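Local coordinates for argininosuccinate lyase (Chelativorans sp., PDB 6RXA), which acts as a C–N lyase of the aspartase/fumarase superfamily (EDDS lyase) and probably splits argininosuccinate into fumarate and L-arginine, at residues A[152-163]-A[356-365]. The protein carries 2 engineered substitutions. Sequence-based numbering, arbitrary orientation.
Sequences TVMVVYTQRKEA and MRQYAAENYS. With FMT (formic acid), chain C.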
loop_
_atom_site.group_PDB
_atom_site.type_symbol
_atom_site.label_atom_id
_atom_site.label_comp_id
_atom_site.label_asym_id
_atom_site.label_seq_id
_atom_site.Cartn_x
_atom_site.Cartn_y
_atom_site.Cartn_z
ATOM N N THR A 152 -3.386 -40.300 -3.014
ATOM C CA THR A 152 -2.996 -39.844 -1.679
ATOM C C THR A 152 -4.176 -39.099 -1.057
ATOM O O THR A 152 -4.266 -37.872 -1.081
ATOM C CB THR A 152 -1.745 -38.979 -1.768
ATOM O OG1 THR A 152 -0.686 -39.759 -2.339
ATOM C CG2 THR A 152 -1.311 -38.504 -0.398
ATOM N N VAL A 153 -5.099 -39.876 -0.480
ATOM C CA VAL A 153 -6.297 -39.287 0.113
ATOM C C VAL A 153 -5.934 -38.415 1.309
ATOM O O VAL A 153 -5.102 -38.775 2.148
ATOM C CB VAL A 153 -7.300 -40.395 0.477
ATOM C CG1 VAL A 153 -6.733 -41.333 1.518
ATOM C CG2 VAL A 153 -8.612 -39.791 0.984
ATOM N N MET A 154 -6.576 -37.251 1.392
ATOM C CA MET A 154 -6.326 -36.298 2.464
ATOM C C MET A 154 -7.506 -35.341 2.467
ATOM O O MET A 154 -8.278 -35.290 1.510
ATOM C CB MET A 154 -5.026 -35.533 2.250
ATOM C CG MET A 154 -5.096 -34.497 1.138
ATOM S SD MET A 154 -3.544 -33.572 0.973
ATOM C CE MET A 154 -4.110 -32.154 0.022
ATOM N N VAL A 155 -7.636 -34.565 3.540
ATOM C CA VAL A 155 -8.714 -33.587 3.589
ATOM C C VAL A 155 -8.275 -32.273 2.954
ATOM O O VAL A 155 -7.105 -31.876 3.002
ATOM C CB VAL A 155 -9.252 -33.365 5.020
ATOM C CG1 VAL A 155 -9.635 -34.692 5.653
ATOM C CG2 VAL A 155 -8.226 -32.637 5.876
ATOM N N VAL A 156 -9.236 -31.595 2.345
ATOM C CA VAL A 156 -9.114 -30.190 1.983
ATOM C C VAL A 156 -9.762 -29.365 3.093
ATOM O O VAL A 156 -10.702 -29.814 3.764
ATOM C CB VAL A 156 -9.743 -29.904 0.603
ATOM C CG1 VAL A 156 -11.255 -30.016 0.648
ATOM C CG2 VAL A 156 -9.317 -28.509 0.097
ATOM N N TYR A 157 -9.263 -28.146 3.280
ATOM C CA TYR A 157 -9.725 -27.223 4.307
ATOM C C TYR A 157 -10.467 -26.055 3.673
ATOM O O TYR A 157 -10.139 -25.613 2.568
ATOM C CB TYR A 157 -8.521 -26.657 5.104
ATOM C CG TYR A 157 -7.785 -27.729 5.863
ATOM C CD1 TYR A 157 -6.793 -28.484 5.248
ATOM C CD2 TYR A 157 -8.116 -28.017 7.180
ATOM C CE1 TYR A 157 -6.149 -29.495 5.926
ATOM C CE2 TYR A 157 -7.485 -29.023 7.868
ATOM C CZ TYR A 157 -6.500 -29.766 7.234
ATOM O OH TYR A 157 -5.861 -30.785 7.910
ATOM N N THR A 158 -11.472 -25.551 4.386
ATOM C CA THR A 158 -11.982 -24.208 4.156
ATOM C C THR A 158 -12.046 -23.507 5.512
ATOM O O THR A 158 -12.403 -24.125 6.522
ATOM C CB THR A 158 -13.358 -24.191 3.476
ATOM O OG1 THR A 158 -14.325 -24.784 4.338
ATOM C CG2 THR A 158 -13.349 -24.954 2.158
ATOM N N GLN A 159 -11.666 -22.228 5.555
ATOM C CA GLN A 159 -11.656 -21.492 6.825
ATOM C C GLN A 159 -10.810 -22.203 7.886
ATOM O O GLN A 159 -11.092 -22.126 9.082
ATOM C CB GLN A 159 -13.086 -21.238 7.336
ATOM C CG GLN A 159 -14.001 -20.597 6.297
ATOM C CD GLN A 159 -15.398 -20.333 6.811
ATOM O OE1 GLN A 159 -16.366 -20.845 6.264
ATOM N NE2 GLN A 159 -15.510 -19.508 7.844
ATOM N N ARG A 160 -9.752 -22.899 7.456
ATOM C CA ARG A 160 -8.835 -23.619 8.349
ATOM C C ARG A 160 -9.547 -24.706 9.151
ATOM O O ARG A 160 -9.109 -25.078 10.247
ATOM C CB ARG A 160 -8.026 -22.677 9.242
ATOM C CG ARG A 160 -7.101 -21.774 8.447
ATOM C CD ARG A 160 -6.420 -20.771 9.366
ATOM N NE ARG A 160 -5.342 -20.048 8.714
ATOM C CZ ARG A 160 -4.677 -19.034 9.256
ATOM N NH1 ARG A 160 -5.047 -18.534 10.420
ATOM N NH2 ARG A 160 -3.629 -18.517 8.615
ATOM N N LYS A 161 -10.632 -25.240 8.590
ATOM C CA LYS A 161 -11.357 -26.367 9.165
ATOM C C LYS A 161 -11.493 -27.467 8.119
ATOM O O LYS A 161 -11.659 -27.202 6.933
ATOM C CB LYS A 161 -12.757 -25.934 9.650
ATOM C CG LYS A 161 -12.762 -25.196 11.006
ATOM C CD LYS A 161 -12.232 -26.103 12.131
ATOM C CE LYS A 161 -12.928 -25.860 13.479
ATOM N NZ LYS A 161 -12.461 -26.796 14.545
ATOM N N GLU A 162 -11.426 -28.721 8.567
ATOM C CA GLU A 162 -11.517 -29.839 7.634
ATOM C C GLU A 162 -12.862 -29.821 6.931
ATOM O O GLU A 162 -13.915 -29.721 7.581
ATOM C CB GLU A 162 -11.349 -31.172 8.366
ATOM C CG GLU A 162 -9.981 -31.367 8.994
ATOM C CD GLU A 162 -9.684 -32.800 9.379
ATOM O OE1 GLU A 162 -10.451 -33.698 8.985
ATOM O OE2 GLU A 162 -8.666 -33.025 10.090
ATOM N N ALA A 163 -12.826 -29.928 5.599
ATOM C CA ALA A 163 -14.018 -29.760 4.763
ATOM C C ALA A 163 -14.492 -31.078 4.163
ATOM O O ALA A 163 -15.535 -31.594 4.583
ATOM C CB ALA A 163 -13.769 -28.693 3.693
ATOM N N MET A 356 -2.758 -38.623 6.857
ATOM C CA MET A 356 -3.717 -37.960 5.980
ATOM C C MET A 356 -4.995 -38.783 5.856
ATOM O O MET A 356 -6.103 -38.256 5.998
ATOM C CB MET A 356 -3.103 -37.768 4.596
ATOM C CG MET A 356 -2.094 -36.634 4.483
ATOM S SD MET A 356 -1.364 -36.606 2.834
ATOM C CE MET A 356 -0.541 -35.017 2.850
ATOM N N ARG A 357 -4.849 -40.082 5.599
ATOM C CA ARG A 357 -6.016 -40.957 5.498
ATOM C C ARG A 357 -6.756 -41.033 6.826
ATOM O O ARG A 357 -7.997 -41.025 6.857
ATOM C CB ARG A 357 -5.569 -42.350 5.061
ATOM C CG ARG A 357 -6.708 -43.318 4.774
ATOM C CD ARG A 357 -6.140 -44.712 4.414
ATOM N NE ARG A 357 -4.845 -44.641 3.722
ATOM C CZ ARG A 357 -3.675 -45.047 4.228
ATOM N NH1 ARG A 357 -2.565 -44.923 3.510
ATOM N NH2 ARG A 357 -3.606 -45.585 5.441
ATOM N N GLN A 358 -6.020 -41.112 7.939
ATOM C CA GLN A 358 -6.665 -41.199 9.245
ATOM C C GLN A 358 -7.577 -40.003 9.489
ATOM O O GLN A 358 -8.738 -40.158 9.878
ATOM C CB GLN A 358 -5.613 -41.275 10.351
ATOM C CG GLN A 358 -6.196 -41.313 11.746
ATOM C CD GLN A 358 -5.137 -41.388 12.830
ATOM O OE1 GLN A 358 -3.941 -41.248 12.563
ATOM N NE2 GLN A 358 -5.574 -41.609 14.063
ATOM N N TYR A 359 -7.061 -38.790 9.293
ATOM C CA TYR A 359 -7.898 -37.614 9.473
ATOM C C TYR A 359 -9.121 -37.677 8.565
ATOM O O TYR A 359 -10.245 -37.412 9.002
ATOM C CB TYR A 359 -7.109 -36.349 9.174
ATOM C CG TYR A 359 -6.061 -35.981 10.190
ATOM C CD1 TYR A 359 -5.962 -36.629 11.411
ATOM C CD2 TYR A 359 -5.154 -34.985 9.917
ATOM C CE1 TYR A 359 -4.985 -36.266 12.338
ATOM C CE2 TYR A 359 -4.199 -34.613 10.834
ATOM C CZ TYR A 359 -4.103 -35.246 12.028
ATOM O OH TYR A 359 -3.122 -34.870 12.932
ATOM N N ALA A 360 -8.918 -38.034 7.292
ATOM C CA ALA A 360 -10.042 -38.075 6.356
ATOM C C ALA A 360 -11.119 -39.045 6.824
ATOM O O ALA A 360 -12.318 -38.781 6.665
ATOM C CB ALA A 360 -9.557 -38.457 4.956
ATOM N N ALA A 361 -10.710 -40.176 7.406
ATOM C CA ALA A 361 -11.648 -41.192 7.841
ATOM C C ALA A 361 -12.284 -40.872 9.186
ATOM O O ALA A 361 -13.413 -41.310 9.448
ATOM C CB ALA A 361 -10.931 -42.536 7.968
ATOM N N GLU A 362 -11.599 -40.120 10.043
ATOM C CA GLU A 362 -12.010 -39.985 11.436
ATOM C C GLU A 362 -12.602 -38.640 11.822
ATOM O O GLU A 362 -13.387 -38.595 12.771
ATOM C CB GLU A 362 -10.830 -40.289 12.372
ATOM C CG GLU A 362 -10.339 -41.710 12.239
ATOM C CD GLU A 362 -9.276 -42.079 13.253
ATOM O OE1 GLU A 362 -8.768 -41.182 13.954
ATOM O OE2 GLU A 362 -8.959 -43.283 13.352
ATOM N N ASN A 363 -12.275 -37.540 11.132
ATOM C CA ASN A 363 -12.557 -36.205 11.653
ATOM C C ASN A 363 -13.749 -35.499 10.997
ATOM O O ASN A 363 -13.860 -34.271 11.087
ATOM C CB ASN A 363 -11.316 -35.324 11.564
ATOM C CG ASN A 363 -10.224 -35.751 12.514
ATOM O OD1 ASN A 363 -10.421 -36.611 13.360
ATOM N ND2 ASN A 363 -9.055 -35.137 12.378
ATOM N N TYR A 364 -14.648 -36.242 10.380
ATOM C CA TYR A 364 -16.001 -35.817 9.986
ATOM C C TYR A 364 -16.073 -35.099 8.650
ATOM O O TYR A 364 -17.165 -34.577 8.306
ATOM C CB TYR A 364 -16.734 -35.024 11.077
ATOM C CG TYR A 364 -16.681 -35.701 12.434
ATOM C CD1 TYR A 364 -17.365 -36.882 12.672
ATOM C CD2 TYR A 364 -15.914 -35.166 13.466
ATOM C CE1 TYR A 364 -17.296 -37.510 13.903
ATOM C CE2 TYR A 364 -15.843 -35.785 14.695
ATOM C CZ TYR A 364 -16.538 -36.950 14.909
ATOM O OH TYR A 364 -16.467 -37.566 16.143
ATOM N N SER A 365 -15.011 -35.078 7.852
ATOM C CA SER A 365 -15.097 -34.511 6.513
ATOM C C SER A 365 -16.005 -35.316 5.582
ATOM O O SER A 365 -16.369 -34.808 4.511
ATOM C CB SER A 365 -13.696 -34.369 5.915
ATOM O OG SER A 365 -13.183 -35.621 5.519
HETATM C C FMT C . -17.516 -23.545 4.541
HETATM O O1 FMT C . -17.478 -24.185 5.604
HETATM O O2 FMT C . -16.589 -23.553 3.712
HETATM O O HOH W 1 -6.129 -35.347 5.750
HETATM O O HOH W 2 -12.208 -35.707 8.197
#
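Met154 and Met356 run alongside each other in the same direction, with Met154 CB 3.8 Å from Met356 CB, where a two-stranded antiparallel beta-hairpin packs on the last turns of helix 353-362. Their unbranched, flexible chains suit a seam between strand and helix, and the sulfur of Met356 also reaches the methyl of Thr152. Next to them Val155, in one of its two conformers, sets CG1 3.5 Å from Ala360 CA, a tentative fit. Val153, backed by Trp437 and Val440, lays CG1 across the aliphatic part of Arg357, 3.8 Å from its CG, while the guanidinium lies farther out. A water bridges strand and helix: Val155 N donates to it at 2.8 Å, and it donates to Met356 O.

This packing lies beside a fumarate-binding site built from several subunits: at the hairpin's type I' turn, Thr158 of that site donates to a formate, probably from the crystallisation liquor, also held by Lys286 and Asn288 of the second subunit and Asn113 of the third. Beyond the turn, Glu162 has CG anti to its carbonyl carbon (chi1 -64°) and an extended chain, which carries the carboxylate to the helix's C-terminal end. There Asn363 ND2 meets Glu162 OE2 from above the carboxylate plane at 3.1 Å, almost straight at 177°, and OE2 lies nearly in the Asn363 amide plane. Glu162 OE1 sits 2.8 Å from a second water. With an alanine in place of Glu162, the Asn363 amide would probably lose this acceptor and be free to turn. The second water also accepts from Ser365 N at 2.9 Å.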